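Local coordinates for protein necrotic enteritis toxin B (Clostridium perfringens, PDB 4I0N) that probably forms pores in target cell membranes, as a toxin with the alpha-hemolysin fold of the leukocidin/hemolysin family, at residues K21-Y26 with E47-D52; K53-L58 with A225-A230; Y76-W81 with D247-L252. All coordinates share one frame; numbering follows the deposited sequence. Where two conformers were deposited one is given.

Contact 1 of 3, residues K21-Y26 with E47-D52; sequences KEAIKY and EDPHSD
His50 and Lys21 meet at one end of this contact, where the loop 47-52 folds back beside the first residues of the antiparallel partner strand 21-26. Followed outward, the lysine chain runs beneath the imidazole: CB sits over one face, 4.1 Å from the ring centroid in a CH-pi contact, CD lies 4.1 Å from CG of His50, and NZ ends 4.2 Å from ND1 of the same ring. Its CG stands anti to the carbonyl carbon (chi1 -58°), which carries the chain along the imidazole. The edge of that ring faces the strand backbone, with Glu22 O in the ring plane and 3.1 Å from CD2 of His50. A water in the same plane accepts from Glu22 N and is also hydrogen-bonded to His50 NE2, at 2.6 Å.

Farther along, Ala23 CB points at the loop backbone and lies 3.6 Å from Glu47 O, beside the carboxylate of Asp48 and the CD corner of Pro49. The regular ladder ends at Ile24 and Glu47, an antiparallel hydrogen-bonded pair with 2.9 Å between Glu47 N and Ile24 O. Beyond it, CG of Glu47 approaches CE2 of Tyr26, while the carboxylate bonds to His283, whose ring stacks on Tyr26.

Asp48 shapes the loop: its OD1 accepts from His50 N, an Asx turn within the type I turn from Asp48 to Ser51, and OD2 accepts from Tyr120 OH and Gly123 N. Two backbone bonds join the segments at Ile24 and Glu47; nearer Lys21 the loop is held by ring packing and a shared water. The nearby ammonium of Lys21 would probably disfavour protonation of His50, whereas the carbonyl of Glu22 at the ring edge could offset this.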
loop_
_atom_site.group_PDB
_atom_site.type_symbol
_atom_site.label_atom_id
_atom_site.label_comp_id
_atom_site.label_asym_id
_atom_site.label_seq_id
_atom_site.Cartn_x
_atom_site.Cartn_y
_atom_site.Cartn_z
ATOM N N LYS A 21 -5.645 -25.178 25.313
ATOM C CA LYS A 21 -4.793 -25.745 24.255
ATOM C C LYS A 21 -3.590 -24.841 24.043
ATOM O O LYS A 21 -3.688 -23.615 24.208
ATOM C CB LYS A 21 -5.571 -25.916 22.946
ATOM C CG LYS A 21 -6.792 -26.799 23.085
ATOM C CD LYS A 21 -7.347 -27.239 21.763
ATOM C CE LYS A 21 -8.506 -28.204 22.002
ATOM N NZ LYS A 21 -8.445 -29.339 21.043
ATOM N N GLU A 22 -2.455 -25.435 23.680
ATOM C CA GLU A 22 -1.238 -24.656 23.450
ATOM C C GLU A 22 -0.577 -24.931 22.088
ATOM O O GLU A 22 -0.754 -25.993 21.495
ATOM C CB GLU A 22 -0.241 -24.855 24.599
ATOM C CG GLU A 22 -0.789 -24.416 25.965
ATOM C CD GLU A 22 0.173 -24.657 27.118
ATOM O OE1 GLU A 22 0.768 -25.756 27.194
ATOM O OE2 GLU A 22 0.339 -23.736 27.955
ATOM N N ALA A 23 0.137 -23.932 21.584
ATOM C CA ALA A 23 0.950 -24.057 20.377
ATOM C C ALA A 23 2.225 -23.252 20.601
ATOM O O ALA A 23 2.390 -22.638 21.648
ATOM C CB ALA A 23 0.182 -23.537 19.162
ATOM N N ILE A 24 3.121 -23.255 19.621
ATOM C CA ILE A 24 4.397 -22.551 19.750
ATOM C C ILE A 24 4.468 -21.537 18.618
ATOM O O ILE A 24 4.174 -21.876 17.473
ATOM C CB ILE A 24 5.596 -23.520 19.615
ATOM C CG1 ILE A 24 5.464 -24.683 20.614
ATOM C CG2 ILE A 24 6.928 -22.755 19.808
ATOM C CD1 ILE A 24 6.385 -25.878 20.311
ATOM N N LYS A 25 4.854 -20.308 18.941
ATOM C CA LYS A 25 5.035 -19.292 17.923
ATOM C C LYS A 25 6.496 -18.848 17.819
ATOM O O LYS A 25 7.238 -18.886 18.799
ATOM C CB LYS A 25 4.115 -18.083 18.157
ATOM C CG LYS A 25 4.457 -17.244 19.369
ATOM C CD LYS A 25 3.756 -15.877 19.339
ATOM C CE LYS A 25 3.880 -15.208 20.714
ATOM N NZ LYS A 25 3.269 -13.839 20.804
ATOM N N TYR A 26 6.866 -18.398 16.623
ATOM C CA TYR A 26 8.222 -17.929 16.312
ATOM C C TYR A 26 8.066 -16.661 15.505
ATOM O O TYR A 26 7.179 -16.593 14.653
ATOM C CB TYR A 26 8.959 -18.935 15.420
ATOM C CG TYR A 26 9.092 -20.297 16.023
ATOM C CD1 TYR A 26 10.238 -20.654 16.733
ATOM C CD2 TYR A 26 8.059 -21.230 15.912
ATOM C CE1 TYR A 26 10.360 -21.928 17.299
ATOM C CE2 TYR A 26 8.174 -22.499 16.487
ATOM C CZ TYR A 26 9.327 -22.828 17.171
ATOM O OH TYR A 26 9.458 -24.072 17.730
ATOM N N GLU A 47 3.508 -23.211 15.034
ATOM C CA GLU A 47 3.600 -24.661 14.959
ATOM C C GLU A 47 2.566 -25.130 15.968
ATOM O O GLU A 47 2.805 -25.093 17.189
ATOM C CB GLU A 47 5.000 -25.167 15.339
ATOM C CG GLU A 47 6.115 -24.717 14.398
ATOM C CD GLU A 47 6.039 -25.348 13.005
ATOM O OE1 GLU A 47 5.287 -26.337 12.806
ATOM O OE2 GLU A 47 6.768 -24.867 12.120
ATOM N N ASP A 48 1.419 -25.545 15.430
ATOM C CA ASP A 48 0.226 -25.863 16.199
ATOM C C ASP A 48 -0.049 -27.369 16.114
ATOM O O ASP A 48 -0.391 -27.873 15.042
ATOM C CB ASP A 48 -0.946 -25.047 15.622
ATOM C CG ASP A 48 -2.218 -25.142 16.452
ATOM O OD1 ASP A 48 -2.279 -25.928 17.415
ATOM O OD2 ASP A 48 -3.184 -24.390 16.129
ATOM N N PRO A 49 0.099 -28.095 17.245
ATOM C CA PRO A 49 -0.215 -29.540 17.319
ATOM C C PRO A 49 -1.703 -29.846 17.157
ATOM O O PRO A 49 -2.083 -31.021 17.056
ATOM C CB PRO A 49 0.221 -29.942 18.743
ATOM C CG PRO A 49 0.916 -28.745 19.336
ATOM C CD PRO A 49 0.486 -27.539 18.550
ATOM N N HIS A 50 -2.526 -28.797 17.165
ATOM C CA HIS A 50 -3.989 -28.917 17.096
ATOM C C HIS A 50 -4.550 -28.532 15.722
ATOM O O HIS A 50 -5.757 -28.536 15.515
ATOM C CB HIS A 50 -4.605 -28.054 18.199
ATOM C CG HIS A 50 -4.025 -28.337 19.552
ATOM N ND1 HIS A 50 -4.324 -29.480 20.261
ATOM C CD2 HIS A 50 -3.114 -27.661 20.296
ATOM C CE1 HIS A 50 -3.646 -29.485 21.396
ATOM N NE2 HIS A 50 -2.900 -28.396 21.440
ATOM N N SER A 51 -3.659 -28.221 14.790
ATOM C CA SER A 51 -4.053 -27.938 13.408
ATOM C C SER A 51 -3.415 -28.939 12.445
ATOM O O SER A 51 -2.314 -29.410 12.688
ATOM C CB SER A 51 -3.650 -26.516 13.033
ATOM O OG SER A 51 -3.937 -26.256 11.666
ATOM N N ASP A 52 -4.079 -29.248 11.333
ATOM C CA ASP A 52 -3.452 -30.154 10.364
ATOM C C ASP A 52 -2.629 -29.452 9.267
ATOM O O ASP A 52 -2.022 -30.117 8.423
ATOM C CB ASP A 52 -4.443 -31.189 9.792
ATOM C CG ASP A 52 -5.690 -30.554 9.212
ATOM O OD1 ASP A 52 -5.586 -29.465 8.631
ATOM O OD2 ASP A 52 -6.785 -31.160 9.349
HETATM O O HOH W 1 -2.060 -28.365 23.952
#

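Contact 2 of 3, residues K53-L58 with A225-A230; sequences KKTALL and ALALTA
Leu58, Leu226 and Leu228 form the apolar centre of this pairing of two neighbouring antiparallel strands in the six-stranded sheet of the toxin. CD1 of Leu58 touches both partners, at 3.8 Å from Leu226 CD1 and 3.7 Å from Leu228 CD1. Leu58 and Leu226 lie side by side and point the same way. Leu226 adopts the less common chi1 of 60°, with CG between its backbone N and carbonyl carbon, and this turns CD1 back over CB of Leu58. Ala56 and Leu228 share this face and pack on Trp280.

On the other face Thr55, Leu57, Ala227 and Thr229 line up. CD2 of Leu57 rests 3.6 Å from Ala227 CB. Ile126 touches both of these and Thr55, and Ile118 and Tyr120 of strand 113-120 add to the cover, so the small three-stranded sheet packs on this face.

Between the faces, Lys54, Ala56 and Leu58 each exchange two backbone hydrogen bonds with Ala230, Leu228 and Leu226, respectively. The intervening pairs, Thr55 with Thr229 and Leu57 with Ala227, are non-hydrogen-bonded and bring CA-H groups against carbonyl oxygens; Thr55 CA lies 3.1 Å from Leu228 O.

Toward the polar end, Lys54 leads its ammonium away from the partner segment, and NZ donates to the carbonyl oxygens of Lys232 and Ala234, in the turn that follows strand 219-231. Lys53 instead bends at chi3 (83°) and chi4 (68°) and curls round the last residue of the facing segment, its CB 3.3 Å from Ala230 O and its CE 3.9 Å from that same oxygen.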
loop_
_atom_site.group_PDB
_atom_site.type_symbol
_atom_site.label_atom_id
_atom_site.label_comp_id
_atom_site.label_asym_id
_atom_site.label_seq_id
_atom_site.Cartn_x
_atom_site.Cartn_y
_atom_site.Cartn_z
ATOM N N LYS A 53 -2.574 -28.118 9.321
ATOM C CA LYS A 53 -1.669 -27.339 8.473
ATOM C C LYS A 53 -0.754 -26.445 9.331
ATOM O O LYS A 53 -0.859 -26.449 10.572
ATOM C CB LYS A 53 -2.458 -26.509 7.453
ATOM C CG LYS A 53 -3.284 -27.363 6.463
ATOM C CD LYS A 53 -3.961 -26.526 5.376
ATOM C CE LYS A 53 -3.023 -26.217 4.213
ATOM N NZ LYS A 53 -2.643 -27.403 3.378
ATOM N N LYS A 54 0.144 -25.706 8.671
ATOM C CA LYS A 54 1.014 -24.713 9.329
ATOM C C LYS A 54 0.544 -23.361 8.872
ATOM O O LYS A 54 0.129 -23.230 7.731
ATOM C CB LYS A 54 2.455 -24.780 8.801
ATOM C CG LYS A 54 3.257 -25.937 9.183
ATOM C CD LYS A 54 4.690 -25.601 8.988
ATOM C CE LYS A 54 5.203 -25.916 7.623
ATOM N NZ LYS A 54 6.573 -26.484 7.814
ATOM N N THR A 55 0.683 -22.351 9.728
ATOM C CA THR A 55 0.260 -20.992 9.398
ATOM C C THR A 55 1.323 -19.964 9.766
ATOM O O THR A 55 2.007 -20.095 10.776
ATOM C CB THR A 55 -1.055 -20.633 10.142
ATOM O OG1 THR A 55 -2.059 -21.606 9.816
ATOM C CG2 THR A 55 -1.542 -19.207 9.773
ATOM N N ALA A 56 1.475 -18.945 8.931
ATOM C CA ALA A 56 2.273 -17.790 9.312
ATOM C C ALA A 56 1.407 -16.551 9.117
ATOM O O ALA A 56 0.781 -16.409 8.083
ATOM C CB ALA A 56 3.511 -17.696 8.462
ATOM N N LEU A 57 1.373 -15.668 10.104
ATOM C CA LEU A 57 0.746 -14.359 9.939
ATOM C C LEU A 57 1.871 -13.424 9.494
ATOM O O LEU A 57 2.929 -13.384 10.126
ATOM C CB LEU A 57 0.160 -13.861 11.266
ATOM C CG LEU A 57 -1.028 -14.623 11.877
ATOM C CD1 LEU A 57 -1.572 -13.851 13.058
ATOM C CD2 LEU A 57 -2.143 -14.837 10.866
ATOM N N LEU A 58 1.662 -12.708 8.395
ATOM C CA LEU A 58 2.682 -11.815 7.870
ATOM C C LEU A 58 2.209 -10.361 7.956
ATOM O O LEU A 58 1.033 -10.067 7.747
ATOM C CB LEU A 58 3.014 -12.174 6.402
ATOM C CG LEU A 58 3.525 -13.599 6.139
ATOM C CD1 LEU A 58 3.919 -13.753 4.690
ATOM C CD2 LEU A 58 4.711 -13.922 7.032
ATOM N N ALA A 225 -1.674 -6.939 6.016
ATOM C CA ALA A 225 -1.294 -8.187 6.668
ATOM C C ALA A 225 -2.019 -9.365 6.052
ATOM O O ALA A 225 -3.105 -9.213 5.479
ATOM C CB ALA A 225 -1.555 -8.113 8.178
ATOM N N LEU A 226 -1.424 -10.548 6.175
ATOM C CA LEU A 226 -2.096 -11.722 5.675
ATOM C C LEU A 226 -1.769 -12.958 6.482
ATOM O O LEU A 226 -0.880 -12.925 7.349
ATOM C CB LEU A 226 -1.778 -11.915 4.191
ATOM C CG LEU A 226 -0.338 -12.098 3.758
ATOM C CD1 LEU A 226 0.194 -13.458 4.218
ATOM C CD2 LEU A 226 -0.298 -12.001 2.227
ATOM N N ALA A 227 -2.511 -14.038 6.222
ATOM C CA ALA A 227 -2.211 -15.323 6.822
ATOM C C ALA A 227 -1.893 -16.270 5.675
ATOM O O ALA A 227 -2.683 -16.368 4.716
ATOM C CB ALA A 227 -3.419 -15.858 7.624
ATOM N N LEU A 228 -0.751 -16.951 5.774
ATOM C CA LEU A 228 -0.377 -18.009 4.833
ATOM C C LEU A 228 -0.565 -19.337 5.487
ATOM O O LEU A 228 -0.196 -19.519 6.666
ATOM C CB LEU A 228 1.108 -17.937 4.458
ATOM C CG LEU A 228 1.642 -16.914 3.487
ATOM C CD1 LEU A 228 3.163 -17.095 3.363
ATOM C CD2 LEU A 228 0.983 -17.119 2.128
ATOM N N THR A 229 -1.131 -20.268 4.732
ATOM C CA THR A 229 -1.270 -21.635 5.184
ATOM C C THR A 229 -0.418 -22.565 4.306
ATOM O O THR A 229 -0.393 -22.409 3.079
ATOM C CB THR A 229 -2.754 -22.038 5.232
ATOM O OG1 THR A 229 -3.398 -21.660 4.006
ATOM C CG2 THR A 229 -3.446 -21.292 6.375
ATOM N N ALA A 230 0.270 -23.504 4.948
ATOM C CA ALA A 230 1.168 -24.442 4.288
ATOM C C ALA A 230 0.891 -25.864 4.781
ATOM O O ALA A 230 0.479 -26.049 5.926
ATOM C CB ALA A 230 2.610 -24.063 4.614
#

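Contact 3 of 3, residues Y76-W81 with D247-L252; sequences YGKMKW and DNDYIL
Tyr76 meets Ile251 obliquely, its CE1 3.5 Å from the CG2 methyl, at the start of an antiparallel pairing between strands 76-92 and 236-255. Gly77 then exchanges two backbone hydrogen bonds with Leu252.

Lys78 lies alongside Ile251 and turns at chi3 toward Asp249. CD reaches the carboxylate carbon, but NZ stays 4.1 Å from Asp249 OD2, beyond a salt bridge. Two waters span the gap, one between NZ and OD1, the other between NZ and OD2; Ser266 also holds OD1.

Met79 pairs with Tyr250 through two short backbone bonds, with 2.7 Å between Met79 N and Tyr250 O. Its side chain extends away from the partner strand toward Phe193 and Ile216.

Lys80 bends at chi3 and chi4 and crosses to Asp247, where NZ makes a salt bridge of 3.1 Å to OD2. The ammonium meets this oxygen from above the carboxylate plane, 71° out of it. Asp67 is a second anionic partner of Lys80, and Arg245 a second cationic one for Asp247, so the charges form a network that probably offsets the closeness of lysine and arginine.

At Trp81 the indole, with chi1 at 64°, swings over the partner strand, and Asn248 CB packs on one face, 3.4 Å from NE1. The amide of Asn248 stands 79° from the ring plane; its ND2 donates to Asp247 O. Asn263 receives the indole N-H and also donates to Asn248 OD1, while Phe172 and Phe193 pack edge-to-face with the indole. The result is an amphipathic antiparallel pairing, with Lys78, Lys80 and Asp249 on one face and Met79, Trp81 and Tyr250 on the buried one, within the alpha-hemolysin fold.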
loop_
_atom_site.group_PDB
_atom_site.type_symbol
_atom_site.label_atom_id
_atom_site.label_comp_id
_atom_site.label_asym_id
_atom_site.label_seq_id
_atom_site.Cartn_x
_atom_site.Cartn_y
_atom_site.Cartn_z
ATOM N N TYR A 76 2.847 28.893 -17.674
ATOM C CA TYR A 76 2.677 27.447 -17.744
ATOM C C TYR A 76 3.151 26.777 -16.454
ATOM O O TYR A 76 4.156 27.177 -15.864
ATOM C CB TYR A 76 3.434 26.893 -18.962
ATOM C CG TYR A 76 3.357 25.393 -19.094
ATOM C CD1 TYR A 76 2.265 24.787 -19.719
ATOM C CD2 TYR A 76 4.369 24.578 -18.572
ATOM C CE1 TYR A 76 2.190 23.399 -19.827
ATOM C CE2 TYR A 76 4.302 23.199 -18.672
ATOM C CZ TYR A 76 3.208 22.620 -19.307
ATOM O OH TYR A 76 3.142 21.247 -19.402
ATOM N N GLY A 77 2.429 25.748 -16.019
ATOM C CA GLY A 77 2.877 24.983 -14.865
ATOM C C GLY A 77 2.513 23.528 -15.031
ATOM O O GLY A 77 1.502 23.208 -15.650
ATOM N N LYS A 78 3.358 22.653 -14.490
ATOM C CA LYS A 78 3.037 21.234 -14.410
ATOM C C LYS A 78 3.391 20.674 -13.054
ATOM O O LYS A 78 4.527 20.815 -12.569
ATOM C CB LYS A 78 3.726 20.414 -15.503
ATOM C CG LYS A 78 3.384 18.906 -15.404
ATOM C CD LYS A 78 3.908 18.111 -16.570
ATOM C CE LYS A 78 5.356 17.739 -16.355
ATOM N NZ LYS A 78 5.756 16.781 -17.402
ATOM N N MET A 79 2.400 20.034 -12.446
ATOM C CA MET A 79 2.585 19.325 -11.187
ATOM C C MET A 79 2.345 17.844 -11.420
ATOM O O MET A 79 1.223 17.436 -11.745
ATOM C CB MET A 79 1.601 19.865 -10.142
ATOM C CG MET A 79 1.592 19.057 -8.818
ATOM S SD MET A 79 0.418 19.825 -7.679
ATOM C CE MET A 79 0.041 18.472 -6.567
ATOM N N LYS A 80 3.403 17.040 -11.278
ATOM C CA LYS A 80 3.261 15.598 -11.304
ATOM C C LYS A 80 2.935 15.112 -9.892
ATOM O O LYS A 80 3.625 15.482 -8.934
ATOM C CB LYS A 80 4.546 14.935 -11.820
ATOM C CG LYS A 80 4.385 13.422 -11.977
ATOM C CD LYS A 80 5.633 12.758 -12.496
ATOM C CE LYS A 80 6.763 12.703 -11.451
ATOM N NZ LYS A 80 6.471 11.737 -10.338
ATOM N N TRP A 81 1.934 14.242 -9.761
ATOM C CA TRP A 81 1.441 13.857 -8.437
ATOM C C TRP A 81 0.925 12.412 -8.495
ATOM O O TRP A 81 0.604 11.930 -9.584
ATOM C CB TRP A 81 0.355 14.847 -7.968
ATOM C CG TRP A 81 -0.875 14.848 -8.824
ATOM C CD1 TRP A 81 -1.037 15.440 -10.051
ATOM C CD2 TRP A 81 -2.104 14.192 -8.526
ATOM N NE1 TRP A 81 -2.317 15.206 -10.523
ATOM C CE2 TRP A 81 -2.980 14.420 -9.616
ATOM C CE3 TRP A 81 -2.549 13.414 -7.441
ATOM C CZ2 TRP A 81 -4.288 13.913 -9.655
ATOM C CZ3 TRP A 81 -3.850 12.918 -7.463
ATOM C CH2 TRP A 81 -4.712 13.178 -8.572
ATOM N N ASP A 247 1.179 7.995 -11.685
ATOM C CA ASP A 247 1.265 9.437 -11.570
ATOM C C ASP A 247 0.316 10.091 -12.547
ATOM O O ASP A 247 -0.019 9.514 -13.592
ATOM C CB ASP A 247 2.697 9.904 -11.816
ATOM C CG ASP A 247 3.658 9.484 -10.704
ATOM O OD1 ASP A 247 3.252 9.409 -9.522
ATOM O OD2 ASP A 247 4.827 9.232 -11.037
ATOM N N ASN A 248 -0.152 11.283 -12.180
ATOM C CA ASN A 248 -0.889 12.151 -13.087
ATOM C C ASN A 248 -0.136 13.475 -13.245
ATOM O O ASN A 248 0.688 13.831 -12.393
ATOM C CB ASN A 248 -2.298 12.455 -12.529
ATOM C CG ASN A 248 -3.318 11.313 -12.754
ATOM O OD1 ASN A 248 -4.510 11.543 -12.559
ATOM N ND2 ASN A 248 -2.858 10.099 -13.115
ATOM N N ASP A 249 -0.422 14.183 -14.333
ATOM C CA ASP A 249 0.139 15.501 -14.573
ATOM C C ASP A 249 -0.980 16.509 -14.457
ATOM O O ASP A 249 -1.924 16.496 -15.267
ATOM C CB ASP A 249 0.699 15.602 -15.997
ATOM C CG ASP A 249 1.960 14.762 -16.231
ATOM O OD1 ASP A 249 2.615 14.279 -15.277
ATOM O OD2 ASP A 249 2.325 14.626 -17.432
ATOM N N TYR A 250 -0.868 17.393 -13.472
ATOM C CA TYR A 250 -1.807 18.510 -13.350
ATOM C C TYR A 250 -1.182 19.784 -13.935
ATOM O O TYR A 250 -0.140 20.273 -13.459
ATOM C CB TYR A 250 -2.233 18.708 -11.898
ATOM C CG TYR A 250 -3.210 19.869 -11.761
ATOM C CD1 TYR A 250 -4.484 19.806 -12.322
ATOM C CD2 TYR A 250 -2.832 21.051 -11.112
ATOM C CE1 TYR A 250 -5.371 20.902 -12.229
ATOM C CE2 TYR A 250 -3.709 22.127 -11.006
ATOM C CZ TYR A 250 -4.965 22.052 -11.573
ATOM O OH TYR A 250 -5.821 23.126 -11.443
ATOM N N ILE A 251 -1.795 20.280 -15.009
ATOM C CA ILE A 251 -1.173 21.290 -15.867
ATOM C C ILE A 251 -1.982 22.588 -15.815
ATOM O O ILE A 251 -3.217 22.566 -15.908
ATOM C CB ILE A 251 -1.101 20.787 -17.334
ATOM C CG1 ILE A 251 -0.201 19.552 -17.434
ATOM C CG2 ILE A 251 -0.589 21.883 -18.272
ATOM C CD1 ILE A 251 -0.544 18.629 -18.638
ATOM N N LEU A 252 -1.271 23.707 -15.667
ATOM C CA LEU A 252 -1.872 25.040 -15.680
ATOM C C LEU A 252 -1.402 25.797 -16.910
ATOM O O LEU A 252 -0.201 25.815 -17.213
ATOM C CB LEU A 252 -1.452 25.848 -14.446
ATOM C CG LEU A 252 -1.984 25.369 -13.094
ATOM C CD1 LEU A 252 -1.324 26.146 -11.950
ATOM C CD2 LEU A 252 -3.508 25.429 -13.044
HETATM O O HOH W 2 5.336 14.352 -15.630
HETATM O O HOH W 3 3.385 16.642 -19.495
HETATM O O HOH W 4 4.201 11.832 -8.557
#

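Overall arrangement
From the N terminus, contact 1 closes first, as the chain runs along strand 21-34, returns through strand 37-47 and brings the loop 47-52 back beside residues 21-26. Strand 53-65 follows directly and opens contact 2, which closes only when strand 219-231 returns; the next strand, 236-255, then closes contact 3. Contacts 1 and 2 touch, Glu47 OE2 lying 3.8 Å from Lys54 CD, and belong to the same sheet. Contact 3 opens at 76-81, inside the span of contact 2, so these two cross. It joins strands of the long curled sheet on the opposite side of the chain's centre, its centre about 42 Å from that of contact 2 and 54 Å from that of contact 1.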